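PDB 5HAX: nucleoporin NUP170 from Chaetomium thermophilum, which is a scaffold nucleoporin, with a beta-propeller and a helical region, that probably forms part of the inner ring of the nuclear pore complex. Local coordinates for residues Gln226-Arg231 against Thr250-His255; Ile266-Asp269 against Arg275-Ala278; Leu309-Leu312 against Arg318-Leu321; Phe346-Pro351 against Leu423-Gln428. All blocks are in the same frame, centred on the assembly; numbering follows the deposited sequence.

Interaction 1. Residues Gln226-Arg231 against Thr250-His255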
loop_
_atom_site.group_PDB
_atom_site.type_symbol
_atom_site.label_atom_id
_atom_site.label_comp_id
_atom_site.label_asym_id
_atom_site.label_seq_id
_atom_site.Cartn_x
_atom_site.Cartn_y
_atom_site.Cartn_z
ATOM N N GLN A 226 8.777 -27.108 27.033
ATOM C CA GLN A 226 9.896 -27.467 26.175
ATOM C C GLN A 226 10.499 -26.215 25.539
ATOM O O GLN A 226 9.913 -25.131 25.560
ATOM C CB GLN A 226 9.442 -28.452 25.095
ATOM C CG GLN A 226 8.914 -29.771 25.645
ATOM C CD GLN A 226 8.302 -30.651 24.570
ATOM O OE1 GLN A 226 8.904 -30.883 23.522
ATOM N NE2 GLN A 226 7.093 -31.142 24.826
ATOM N N GLN A 227 11.695 -26.372 24.974
ATOM C CA GLN A 227 12.369 -25.249 24.335
ATOM C C GLN A 227 11.628 -24.828 23.071
ATOM O O GLN A 227 11.332 -25.655 22.203
ATOM C CB GLN A 227 13.815 -25.602 23.990
ATOM C CG GLN A 227 14.462 -24.554 23.090
ATOM C CD GLN A 227 15.947 -24.752 22.893
ATOM O OE1 GLN A 227 16.380 -25.701 22.238
ATOM N NE2 GLN A 227 16.739 -23.842 23.443
ATOM N N GLU A 228 11.346 -23.531 22.968
ATOM C CA GLU A 228 10.710 -22.925 21.806
ATOM C C GLU A 228 10.712 -21.419 22.019
ATOM O O GLU A 228 10.458 -20.959 23.133
ATOM C CB GLU A 228 9.273 -23.438 21.614
ATOM C CG GLU A 228 8.621 -22.983 20.312
ATOM C CD GLU A 228 7.165 -23.411 20.187
ATOM O OE1 GLU A 228 6.595 -23.919 21.173
ATOM O OE2 GLU A 228 6.589 -23.235 19.095
ATOM N N TRP A 229 11.009 -20.659 20.964
ATOM C CA TRP A 229 11.046 -19.204 21.048
ATOM C C TRP A 229 10.504 -18.619 19.749
ATOM O O TRP A 229 10.119 -19.347 18.830
ATOM C CB TRP A 229 12.463 -18.704 21.357
ATOM C CG TRP A 229 13.472 -18.958 20.274
ATOM C CD1 TRP A 229 13.740 -18.160 19.200
ATOM C CD2 TRP A 229 14.356 -20.080 20.170
ATOM N NE1 TRP A 229 14.732 -18.718 18.431
ATOM C CE2 TRP A 229 15.126 -19.898 19.004
ATOM C CE3 TRP A 229 14.569 -21.223 20.945
ATOM C CZ2 TRP A 229 16.094 -20.814 18.598
ATOM C CZ3 TRP A 229 15.528 -22.133 20.538
ATOM C CH2 TRP A 229 16.278 -21.922 19.376
ATOM N N LEU A 230 10.475 -17.288 19.671
ATOM C CA LEU A 230 9.806 -16.593 18.580
ATOM C C LEU A 230 10.782 -16.147 17.499
ATOM O O LEU A 230 11.950 -15.844 17.764
ATOM C CB LEU A 230 9.038 -15.376 19.099
ATOM C CG LEU A 230 7.867 -15.673 20.037
ATOM C CD1 LEU A 230 7.112 -14.393 20.343
ATOM C CD2 LEU A 230 6.922 -16.719 19.453
ATOM N N ARG A 231 10.272 -16.116 16.265
ATOM C CA ARG A 231 10.956 -15.546 15.115
ATOM C C ARG A 231 10.358 -14.217 14.667
ATOM O O ARG A 231 10.991 -13.513 13.873
ATOM C CB ARG A 231 10.920 -16.530 13.933
ATOM C CG ARG A 231 12.091 -17.508 13.854
ATOM C CD ARG A 231 11.815 -18.583 12.806
ATOM N NE ARG A 231 12.920 -18.780 11.869
ATOM C CZ ARG A 231 13.254 -17.920 10.911
ATOM N NH1 ARG A 231 14.270 -18.189 10.099
ATOM N NH2 ARG A 231 12.583 -16.784 10.768
ATOM N N THR A 250 5.579 -22.906 14.474
ATOM C CA THR A 250 4.232 -22.864 15.033
ATOM C C THR A 250 3.663 -21.456 14.915
ATOM O O THR A 250 4.338 -20.475 15.247
ATOM C CB THR A 250 4.243 -23.299 16.499
ATOM O OG1 THR A 250 4.640 -24.672 16.588
ATOM C CG2 THR A 250 2.856 -23.135 17.127
ATOM N N ILE A 251 2.415 -21.364 14.460
ATOM C CA ILE A 251 1.710 -20.097 14.293
ATOM C C ILE A 251 0.675 -19.991 15.403
ATOM O O ILE A 251 -0.220 -20.839 15.509
ATOM C CB ILE A 251 1.035 -19.997 12.916
ATOM C CG1 ILE A 251 2.068 -20.137 11.794
ATOM C CG2 ILE A 251 0.277 -18.678 12.791
ATOM C CD1 ILE A 251 1.453 -20.231 10.410
ATOM N N ARG A 252 0.787 -18.946 16.219
ATOM C CA ARG A 252 -0.162 -18.674 17.288
ATOM C C ARG A 252 -0.922 -17.391 16.979
ATOM O O ARG A 252 -0.329 -16.401 16.542
ATOM C CB ARG A 252 0.553 -18.554 18.636
ATOM C CG ARG A 252 1.167 -19.862 19.122
ATOM C CD ARG A 252 1.972 -19.665 20.399
ATOM N NE ARG A 252 2.372 -20.934 21.005
ATOM C CZ ARG A 252 3.456 -21.628 20.666
ATOM N NH1 ARG A 252 4.265 -21.191 19.710
ATOM N NH2 ARG A 252 3.730 -22.769 21.285
ATOM N N THR A 253 -2.237 -17.422 17.192
ATOM C CA THR A 253 -3.112 -16.279 16.959
ATOM C C THR A 253 -3.687 -15.816 18.290
ATOM O O THR A 253 -4.204 -16.630 19.062
ATOM C CB THR A 253 -4.248 -16.633 15.994
ATOM O OG1 THR A 253 -3.702 -17.130 14.767
ATOM C CG2 THR A 253 -5.125 -15.409 15.702
ATOM N N TYR A 254 -3.592 -14.515 18.549
ATOM C CA TYR A 254 -4.119 -13.894 19.757
ATOM C C TYR A 254 -5.136 -12.832 19.366
ATOM O O TYR A 254 -4.960 -12.138 18.360
ATOM C CB TYR A 254 -2.999 -13.258 20.591
ATOM C CG TYR A 254 -1.915 -14.217 21.026
ATOM C CD1 TYR A 254 -0.924 -14.621 20.143
ATOM C CD2 TYR A 254 -1.875 -14.707 22.323
ATOM C CE1 TYR A 254 0.072 -15.495 20.536
ATOM C CE2 TYR A 254 -0.882 -15.580 22.728
ATOM C CZ TYR A 254 0.090 -15.971 21.832
ATOM O OH TYR A 254 1.080 -16.839 22.227
ATOM N N HIS A 255 -6.195 -12.704 20.162
ATOM C CA HIS A 255 -7.263 -11.745 19.905
ATOM C C HIS A 255 -7.307 -10.724 21.031
ATOM O O HIS A 255 -7.230 -11.088 22.209
ATOM C CB HIS A 255 -8.616 -12.447 19.775
ATOM C CG HIS A 255 -9.761 -11.507 19.551
ATOM N ND1 HIS A 255 -10.752 -11.306 20.486
ATOM C CD2 HIS A 255 -10.066 -10.710 18.499
ATOM C CE1 HIS A 255 -11.622 -10.427 20.018
ATOM N NE2 HIS A 255 -11.228 -10.049 18.816
HETATM O O HOH W 1 4.901 -25.582 19.092
#

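Interaction 2. Residues Ile266-Asp269 against Arg275-Ala278. With PO4 (phosphate ion), chain D.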
loop_
_atom_site.group_PDB
_atom_site.type_symbol
_atom_site.label_atom_id
_atom_site.label_comp_id
_atom_site.label_asym_id
_atom_site.label_seq_id
_atom_site.Cartn_x
_atom_site.Cartn_y
_atom_site.Cartn_z
ATOM N N ILE A 266 -5.892 -19.463 18.727
ATOM C CA ILE A 266 -5.506 -20.522 17.800
ATOM C C ILE A 266 -4.035 -20.840 18.015
ATOM O O ILE A 266 -3.221 -19.941 18.262
ATOM C CB ILE A 266 -5.752 -20.132 16.325
ATOM C CG1 ILE A 266 -7.172 -19.591 16.132
ATOM C CG2 ILE A 266 -5.511 -21.340 15.417
ATOM C CD1 ILE A 266 -7.438 -19.060 14.736
ATOM N N GLU A 267 -3.701 -22.124 17.924
ATOM C CA GLU A 267 -2.316 -22.590 17.933
ATOM C C GLU A 267 -2.215 -23.689 16.886
ATOM O O GLU A 267 -2.836 -24.746 17.036
ATOM C CB GLU A 267 -1.906 -23.096 19.316
ATOM C CG GLU A 267 -0.452 -23.528 19.410
ATOM C CD GLU A 267 -0.006 -23.791 20.841
ATOM O OE1 GLU A 267 -0.049 -22.854 21.667
ATOM O OE2 GLU A 267 0.388 -24.937 21.142
ATOM N N LYS A 268 -1.448 -23.439 15.827
ATOM C CA LYS A 268 -1.355 -24.339 14.681
ATOM C C LYS A 268 0.114 -24.640 14.420
ATOM O O LYS A 268 0.856 -23.763 13.965
ATOM C CB LYS A 268 -2.008 -23.715 13.448
ATOM C CG LYS A 268 -2.189 -24.669 12.280
ATOM C CD LYS A 268 -2.761 -23.947 11.074
ATOM C CE LYS A 268 -3.020 -24.901 9.922
ATOM N NZ LYS A 268 -4.102 -25.876 10.233
ATOM N N ASP A 269 0.535 -25.875 14.696
ATOM C CA ASP A 269 1.926 -26.253 14.498
ATOM C C ASP A 269 2.158 -26.698 13.056
ATOM O O ASP A 269 1.228 -26.844 12.260
ATOM C CB ASP A 269 2.346 -27.349 15.487
ATOM C CG ASP A 269 1.487 -28.606 15.400
ATOM O OD1 ASP A 269 0.851 -28.853 14.354
ATOM O OD2 ASP A 269 1.466 -29.360 16.396
ATOM N N ARG A 275 -0.641 -31.447 7.481
ATOM C CA ARG A 275 -1.820 -32.288 7.302
ATOM C C ARG A 275 -2.805 -31.643 6.333
ATOM O O ARG A 275 -3.330 -32.309 5.432
ATOM C CB ARG A 275 -2.475 -32.564 8.655
ATOM C CG ARG A 275 -3.672 -33.493 8.576
ATOM C CD ARG A 275 -4.007 -34.108 9.927
ATOM N NE ARG A 275 -3.854 -33.153 11.024
ATOM C CZ ARG A 275 -2.809 -33.103 11.847
ATOM N NH1 ARG A 275 -1.803 -33.960 11.719
ATOM N NH2 ARG A 275 -2.772 -32.192 12.811
ATOM N N ASP A 276 -3.069 -30.344 6.500
ATOM C CA ASP A 276 -3.874 -29.618 5.522
ATOM C C ASP A 276 -3.286 -29.767 4.127
ATOM O O ASP A 276 -4.002 -30.054 3.160
ATOM C CB ASP A 276 -3.959 -28.135 5.889
ATOM C CG ASP A 276 -4.654 -27.892 7.212
ATOM O OD1 ASP A 276 -4.490 -26.785 7.774
ATOM O OD2 ASP A 276 -5.363 -28.800 7.694
ATOM N N PHE A 277 -1.971 -29.581 4.012
ATOM C CA PHE A 277 -1.304 -29.662 2.719
ATOM C C PHE A 277 -1.484 -31.036 2.085
ATOM O O PHE A 277 -1.656 -31.148 0.865
ATOM C CB PHE A 277 0.178 -29.332 2.899
ATOM C CG PHE A 277 0.952 -29.270 1.618
ATOM C CD1 PHE A 277 0.614 -28.362 0.630
ATOM C CD2 PHE A 277 2.040 -30.101 1.414
ATOM C CE1 PHE A 277 1.335 -28.299 -0.547
ATOM C CE2 PHE A 277 2.766 -30.041 0.242
ATOM C CZ PHE A 277 2.412 -29.137 -0.740
ATOM N N ALA A 278 -1.455 -32.094 2.899
ATOM C CA ALA A 278 -1.602 -33.444 2.363
ATOM C C ALA A 278 -3.010 -33.691 1.841
ATOM O O ALA A 278 -3.191 -34.474 0.902
ATOM C CB ALA A 278 -1.247 -34.476 3.433
HETATM P P PO4 D . -6.008 -30.169 12.828
HETATM O O1 PO4 D . -4.873 -30.378 11.853
HETATM O O2 PO4 D . -5.480 -29.549 14.101
HETATM O O3 PO4 D . -6.638 -31.505 13.144
HETATM O O4 PO4 D . -7.040 -29.258 12.209
HETATM O O HOH W 2 -1.029 -30.868 14.999
#

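Interaction 3. Residues Leu309-Leu312 against Arg318-Leu321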
loop_
_atom_site.group_PDB
_atom_site.type_symbol
_atom_site.label_atom_id
_atom_site.label_comp_id
_atom_site.label_asym_id
_atom_site.label_seq_id
_atom_site.Cartn_x
_atom_site.Cartn_y
_atom_site.Cartn_z
ATOM N N LEU A 309 -3.772 -14.700 6.531
ATOM C CA LEU A 309 -2.344 -14.755 6.806
ATOM C C LEU A 309 -1.612 -15.431 5.657
ATOM O O LEU A 309 -2.093 -16.423 5.104
ATOM C CB LEU A 309 -2.096 -15.517 8.113
ATOM C CG LEU A 309 -0.708 -15.451 8.738
ATOM C CD1 LEU A 309 -0.421 -14.044 9.237
ATOM C CD2 LEU A 309 -0.610 -16.464 9.867
ATOM N N MET A 310 -0.445 -14.889 5.312
ATOM C CA MET A 310 0.498 -15.544 4.417
ATOM C C MET A 310 1.694 -16.030 5.223
ATOM O O MET A 310 2.192 -15.320 6.102
ATOM C CB MET A 310 0.979 -14.602 3.309
ATOM C CG MET A 310 1.738 -15.320 2.196
ATOM S SD MET A 310 2.688 -14.221 1.127
ATOM C CE MET A 310 4.057 -13.799 2.206
ATOM N N ALA A 311 2.151 -17.241 4.918
ATOM C CA ALA A 311 3.324 -17.828 5.551
ATOM C C ALA A 311 4.297 -18.252 4.464
ATOM O O ALA A 311 3.898 -18.899 3.490
ATOM C CB ALA A 311 2.944 -19.023 6.432
ATOM N N LEU A 312 5.561 -17.874 4.623
ATOM C CA LEU A 312 6.603 -18.156 3.644
ATOM C C LEU A 312 7.513 -19.258 4.173
ATOM O O LEU A 312 8.032 -19.155 5.288
ATOM C CB LEU A 312 7.421 -16.900 3.341
ATOM C CG LEU A 312 8.532 -17.079 2.301
ATOM C CD1 LEU A 312 7.941 -17.369 0.929
ATOM C CD2 LEU A 312 9.423 -15.852 2.253
ATOM N N ARG A 318 4.531 -19.805 -0.738
ATOM C CA ARG A 318 3.658 -18.887 -0.017
ATOM C C ARG A 318 2.400 -19.651 0.380
ATOM O O ARG A 318 1.605 -20.043 -0.481
ATOM C CB ARG A 318 3.326 -17.664 -0.869
ATOM C CG ARG A 318 4.411 -16.598 -0.867
ATOM C CD ARG A 318 4.129 -15.508 -1.892
ATOM N NE ARG A 318 4.557 -15.894 -3.233
ATOM C CZ ARG A 318 4.239 -15.234 -4.342
ATOM N NH1 ARG A 318 4.686 -15.658 -5.516
ATOM N NH2 ARG A 318 3.475 -14.150 -4.281
ATOM N N LEU A 319 2.229 -19.865 1.684
ATOM C CA LEU A 319 1.074 -20.559 2.237
ATOM C C LEU A 319 0.048 -19.522 2.678
ATOM O O LEU A 319 0.346 -18.678 3.528
ATOM C CB LEU A 319 1.482 -21.436 3.422
ATOM C CG LEU A 319 2.759 -22.267 3.277
ATOM C CD1 LEU A 319 3.052 -23.011 4.575
ATOM C CD2 LEU A 319 2.647 -23.238 2.116
ATOM N N PHE A 320 -1.154 -19.595 2.114
ATOM C CA PHE A 320 -2.233 -18.669 2.443
ATOM C C PHE A 320 -3.253 -19.385 3.320
ATOM O O PHE A 320 -3.864 -20.371 2.892
ATOM C CB PHE A 320 -2.884 -18.128 1.172
ATOM C CG PHE A 320 -2.011 -17.169 0.420
ATOM C CD1 PHE A 320 -2.103 -15.806 0.646
ATOM C CD2 PHE A 320 -1.081 -17.633 -0.495
ATOM C CE1 PHE A 320 -1.295 -14.919 -0.036
ATOM C CE2 PHE A 320 -0.268 -16.752 -1.182
ATOM C CZ PHE A 320 -0.374 -15.392 -0.950
ATOM N N LEU A 321 -3.433 -18.883 4.539
ATOM C CA LEU A 321 -4.270 -19.528 5.540
ATOM C C LEU A 321 -5.519 -18.707 5.805
ATOM O O LEU A 321 -5.455 -17.483 5.966
ATOM C CB LEU A 321 -3.516 -19.724 6.856
ATOM C CG LEU A 321 -2.272 -20.606 6.760
ATOM C CD1 LEU A 321 -1.028 -19.739 6.776
ATOM C CD2 LEU A 321 -2.247 -21.630 7.884
#

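Interaction 4. Residues Phe346-Pro351 against Leu423-Gln428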
loop_
_atom_site.group_PDB
_atom_site.type_symbol
_atom_site.label_atom_id
_atom_site.label_comp_id
_atom_site.label_asym_id
_atom_site.label_seq_id
_atom_site.Cartn_x
_atom_site.Cartn_y
_atom_site.Cartn_z
ATOM N N PHE A 346 -4.633 -22.372 0.369
ATOM C CA PHE A 346 -4.107 -22.093 -0.960
ATOM C C PHE A 346 -2.598 -21.916 -0.889
ATOM O O PHE A 346 -2.080 -21.346 0.075
ATOM C CB PHE A 346 -4.767 -20.835 -1.542
ATOM C CG PHE A 346 -4.148 -20.362 -2.820
ATOM C CD1 PHE A 346 -3.199 -19.354 -2.812
ATOM C CD2 PHE A 346 -4.514 -20.921 -4.030
ATOM C CE1 PHE A 346 -2.626 -18.917 -3.987
ATOM C CE2 PHE A 346 -3.945 -20.490 -5.209
ATOM C CZ PHE A 346 -2.998 -19.486 -5.190
ATOM N N VAL A 347 -1.897 -22.398 -1.917
ATOM C CA VAL A 347 -0.441 -22.318 -1.992
ATOM C C VAL A 347 -0.054 -21.709 -3.332
ATOM O O VAL A 347 -0.493 -22.184 -4.385
ATOM C CB VAL A 347 0.223 -23.702 -1.837
ATOM C CG1 VAL A 347 1.743 -23.575 -1.915
ATOM C CG2 VAL A 347 -0.194 -24.358 -0.531
ATOM N N LYS A 348 0.784 -20.672 -3.291
ATOM C CA LYS A 348 1.442 -20.148 -4.484
ATOM C C LYS A 348 2.865 -20.694 -4.512
ATOM O O LYS A 348 3.693 -20.333 -3.668
ATOM C CB LYS A 348 1.435 -18.620 -4.500
ATOM C CG LYS A 348 1.905 -18.012 -5.826
ATOM C CD LYS A 348 0.931 -18.316 -6.971
ATOM C CE LYS A 348 1.551 -18.075 -8.342
ATOM N NZ LYS A 348 1.452 -16.658 -8.783
ATOM N N PHE A 349 3.143 -21.567 -5.478
ATOM C CA PHE A 349 4.458 -22.174 -5.594
ATOM C C PHE A 349 5.436 -21.238 -6.299
ATOM O O PHE A 349 5.029 -20.309 -7.000
ATOM C CB PHE A 349 4.362 -23.499 -6.345
ATOM C CG PHE A 349 3.758 -24.612 -5.534
ATOM C CD1 PHE A 349 4.525 -25.320 -4.623
ATOM C CD2 PHE A 349 2.424 -24.953 -5.684
ATOM C CE1 PHE A 349 3.974 -26.344 -3.876
ATOM C CE2 PHE A 349 1.867 -25.978 -4.940
ATOM C CZ PHE A 349 2.645 -26.673 -4.035
ATOM N N PRO A 350 6.736 -21.472 -6.136
ATOM C CA PRO A 350 7.741 -20.528 -6.649
ATOM C C PRO A 350 7.781 -20.498 -8.166
ATOM O O PRO A 350 7.388 -21.470 -8.831
ATOM C CB PRO A 350 9.063 -21.072 -6.083
ATOM C CG PRO A 350 8.690 -21.990 -4.987
ATOM C CD PRO A 350 7.347 -22.542 -5.330
ATOM N N PRO A 351 8.290 -19.415 -8.747
ATOM C CA PRO A 351 8.568 -19.402 -10.187
ATOM C C PRO A 351 9.753 -20.300 -10.506
ATOM O O PRO A 351 10.476 -20.756 -9.621
ATOM C CB PRO A 351 8.889 -17.934 -10.461
ATOM C CG PRO A 351 9.554 -17.490 -9.189
ATOM C CD PRO A 351 8.832 -18.218 -8.079
ATOM N N LEU A 423 -10.619 -17.500 -12.620
ATOM C CA LEU A 423 -9.681 -16.616 -11.941
ATOM C C LEU A 423 -8.550 -17.411 -11.301
ATOM O O LEU A 423 -8.789 -18.387 -10.583
ATOM C CB LEU A 423 -10.409 -15.799 -10.875
ATOM C CG LEU A 423 -11.186 -14.577 -11.366
ATOM C CD1 LEU A 423 -12.078 -14.041 -10.259
ATOM C CD2 LEU A 423 -10.234 -13.500 -11.864
ATOM N N LYS A 424 -7.317 -16.979 -11.555
ATOM C CA LYS A 424 -6.135 -17.539 -10.919
ATOM C C LYS A 424 -5.234 -16.405 -10.452
ATOM O O LYS A 424 -5.366 -15.257 -10.885
ATOM C CB LYS A 424 -5.360 -18.461 -11.869
ATOM C CG LYS A 424 -6.196 -19.567 -12.492
ATOM C CD LYS A 424 -5.312 -20.599 -13.175
ATOM C CE LYS A 424 -6.077 -21.406 -14.210
ATOM N NZ LYS A 424 -5.572 -21.140 -15.586
ATOM N N TYR A 425 -4.302 -16.747 -9.560
ATOM C CA TYR A 425 -3.368 -15.777 -8.984
ATOM C C TYR A 425 -2.231 -15.512 -9.975
ATOM O O TYR A 425 -1.074 -15.889 -9.774
ATOM C CB TYR A 425 -2.846 -16.289 -7.647
ATOM C CG TYR A 425 -1.989 -15.316 -6.856
ATOM C CD1 TYR A 425 -1.784 -14.010 -7.286
ATOM C CD2 TYR A 425 -1.379 -15.714 -5.671
ATOM C CE1 TYR A 425 -1.000 -13.133 -6.559
ATOM C CE2 TYR A 425 -0.595 -14.844 -4.940
ATOM C CZ TYR A 425 -0.407 -13.556 -5.388
ATOM O OH TYR A 425 0.377 -12.691 -4.659
ATOM N N PHE A 426 -2.582 -14.840 -11.068
ATOM C CA PHE A 426 -1.582 -14.419 -12.039
ATOM C C PHE A 426 -0.655 -13.379 -11.418
ATOM O O PHE A 426 -1.087 -12.531 -10.633
ATOM C CB PHE A 426 -2.254 -13.842 -13.286
ATOM C CG PHE A 426 -3.228 -14.780 -13.945
ATOM C CD1 PHE A 426 -2.780 -15.888 -14.645
ATOM C CD2 PHE A 426 -4.592 -14.545 -13.877
ATOM C CE1 PHE A 426 -3.675 -16.749 -15.254
ATOM C CE2 PHE A 426 -5.490 -15.402 -14.486
ATOM C CZ PHE A 426 -5.030 -16.504 -15.173
ATOM N N GLU A 427 0.629 -13.444 -11.775
ATOM C CA GLU A 427 1.628 -12.539 -11.222
ATOM C C GLU A 427 2.609 -12.093 -12.297
ATOM O O GLU A 427 2.887 -12.822 -13.253
ATOM C CB GLU A 427 2.419 -13.190 -10.072
ATOM C CG GLU A 427 1.687 -13.234 -8.738
ATOM C CD GLU A 427 2.581 -13.693 -7.600
ATOM O OE1 GLU A 427 2.980 -12.845 -6.774
ATOM O OE2 GLU A 427 2.886 -14.901 -7.529
ATOM N N GLN A 428 3.122 -10.878 -12.121
ATOM C CA GLN A 428 4.281 -10.368 -12.845
ATOM C C GLN A 428 5.461 -10.343 -11.883
ATOM O O GLN A 428 5.341 -9.820 -10.772
ATOM C CB GLN A 428 4.014 -8.962 -13.391
ATOM C CG GLN A 428 2.929 -8.882 -14.460
ATOM C CD GLN A 428 3.404 -9.344 -15.822
ATOM O OE1 GLN A 428 4.541 -9.087 -16.218
ATOM N NE2 GLN A 428 2.532 -10.028 -16.549
#

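Interaction 1. Residues Gln226-Arg231 against Thr250-His255
The guanidinium of Arg252 turns its outer edge, with NH1 and NH2, to the carboxylate of Glu228. Thr250 CG2 lies over one face of the guanidinium, toward the rim. The two flat groups are not coplanar; their planes are 60° apart. The grip is end-on, with one nitrogen for each oxygen. Arg252 NH1 reaches Glu228 OE2 at 3.2 Å, and this oxygen lies in the guanidinium plane. Arg252 NH2 reaches Glu228 OE1 at 3.1 Å with a slight tilt. Both nitrogens meet their oxygens from above the carboxylate plane. Glu228 has CG anti to the backbone N (chi1 -172°) and an extended chain, which carries the carboxylate across to meet the arginine from the opposite direction. The contact lies within the beta-propeller domain. Strands 230-236, 241-246, 251-255 and 263-268 form one four-stranded antiparallel sheet, the usual form of a propeller blade. The salt bridge spans from the chain leading into the first of these strands to the third. A water donates to Glu228 OE2 at 2.9 Å and is also hydrogen-bonded to Thr250 OG1 at 2.7 Å. Ser246 OG is a further hydrogen-bond partner of Glu228 OE2. A glutamine here would probably cost Arg252 a charged mate and weaken the two-pronged grip. Arg252 NE forms a second salt bridge, with Glu267.

Interaction 2. Residues Ile266-Asp269 against Arg275-Ala278
Lys268 NZ meets Asp276 OD1 at 2.7 Å in a hydrogen-bonded salt bridge. The two side chains come from opposite directions, the lysine from the end of strand 263-268 and the aspartate from helix 270-279. The ammonium approaches on the syn side of the carboxylate, 26° out of its plane. The lysine chain runs extended and then bends at its last torsion (chi4 67°), which turns NZ to the acid. Both atoms have further direct partners. Lys268 NZ also bonds to Ser272 OG and Met342 O, and Asp276 OD1 accepts from Leu344 N, so strand 341-348 holds both sides of the bridge. Farther out, Asp269 is the N-cap of the helix, with OD1 bonded to Ser272 N. A water donates to Asp269 OD1 at 2.8 Å and accepts from Arg275 NH2 at 3.1 Å. Arg275 turns NE and NH2 to a single oxygen, O1, of a phosphate ion, with NH2 at 2.9 Å from O1. The phosphate, probably from the crystallisation liquor, also bonds to Ser272 OG. The buried lysine charge is thus matched by a carboxylate that also takes a backbone N-H, while Arg275 and Ser272 together offer donors to an anion.

Interaction 3. Residues Leu309-Leu312 against Arg318-Leu321
Leu309 pairs with Leu321 within a beta hairpin of antiparallel strands 307-313 and 318-324. Leu321 N gives a nearly straight bond to Leu309 O at 2.9 Å, while the return bond from Leu309 N to Leu321 O is weak. Met310 is next, in a non-hydrogen-bonded pair with Phe320. Its CG sits over one face of the Phe320 ring, 3.9 Å from the centroid, as a CH-pi contact. Met310 has CG anti to the backbone N (chi1 -168°), and it lies side by side with Phe320, pointing the same way. SD then sits oblique to the ring in a Met-aromatic contact and meets Arg318 CG at 3.5 Å. An alanine in place of Phe320 is likely to leave Met310 CG and SD without their aromatic surface and open a gap beside them. Ala311 pairs with Leu319 through two bonds, Ala311 N to Leu319 O at 2.7 Å and Leu319 N to Ala311 O at 2.6 Å. Its CB faces Leu321 CD1 at 4.1 Å, on the sheet face opposite to Met310. Leu312 CD1 touches Arg318 CG at 4.0 Å. The Arg318 guanidinium is anchored by Glu427. Strands 293-298 and 341-348 flank the hairpin in its propeller sheet. The contact is therefore largely apolar between side chains, with its backbone bonds confined to the Leu309-Leu321 and Ala311-Leu319 pairs and the methylenes of Arg318 serving as packing surface.

Interaction 4. Residues Phe346-Pro351 against Leu423-Gln428
Lys348 NZ is gripped by two groups of the segment Leu423-Gln428. It meets Glu427 OE2 at 2.6 Å in a salt bridge and Tyr425 O at 2.8 Å in a hydrogen bond. The ammonium comes to Glu427 OE2 on the anti side of the carboxylate, 17° out of its plane. It reaches Tyr425 O nearly in line with the carbonyl bond. The same nitrogen stands over one face of the Tyr425 ring, 4.4 Å from the centroid, as a cation-pi contact. The lysine chain bends at chi2 (67°) and again at chi4, which folds it over the ring. Lys348 CD touches Tyr425 CD2 at 3.7 Å. Phe346 meets the same corner of the tyrosine from the edge of its ring. Phe346 CE1 is 3.8 Å from Tyr425 CD2, and the two side chains cross at about a right angle. Tyr425 is the centre of an inverse gamma turn. Several partners balance the buried charges. Lys348 NZ also bonds to Asp37 O and has a cation-pi contact with Tyr38. Glu427 OE2 takes a second salt bridge from Arg318, and OE1 bonds to Ser407. One carboxylate thus faces two cations, which would probably favour its charged form. The contact joins two neighbouring sheets of the propeller. Strand 341-348 lies between strands 33-35 and 318-324 in one sheet, and strand 427-433 lies between strands 39-41 and 403-409 in the next.

Interactions 1 and 2 share a sheet. Strands 251-255 and 263-268 are neighbours in it, joined by a backbone bond from Lys268 N to Ile251 O. Interactions 3 and 4 meet the same way in the next sheet, where Phe320 N bonds to Phe346 O, and a salt bridge ties them further. Apolar packing connects the two sheets: Ile251 of interaction 1 rests on Leu309 of interaction 3, and Phe277 of interaction 2 on Phe349 of interaction 4. Interaction 3 is wholly buried and rests on strand pairing and apolar contacts. Interaction 4 is buried too, but joins two sheets through charge and aromatic rings. Interaction 1 is buried, interaction 2 only partly; both rely on salt bridges with waters nearby.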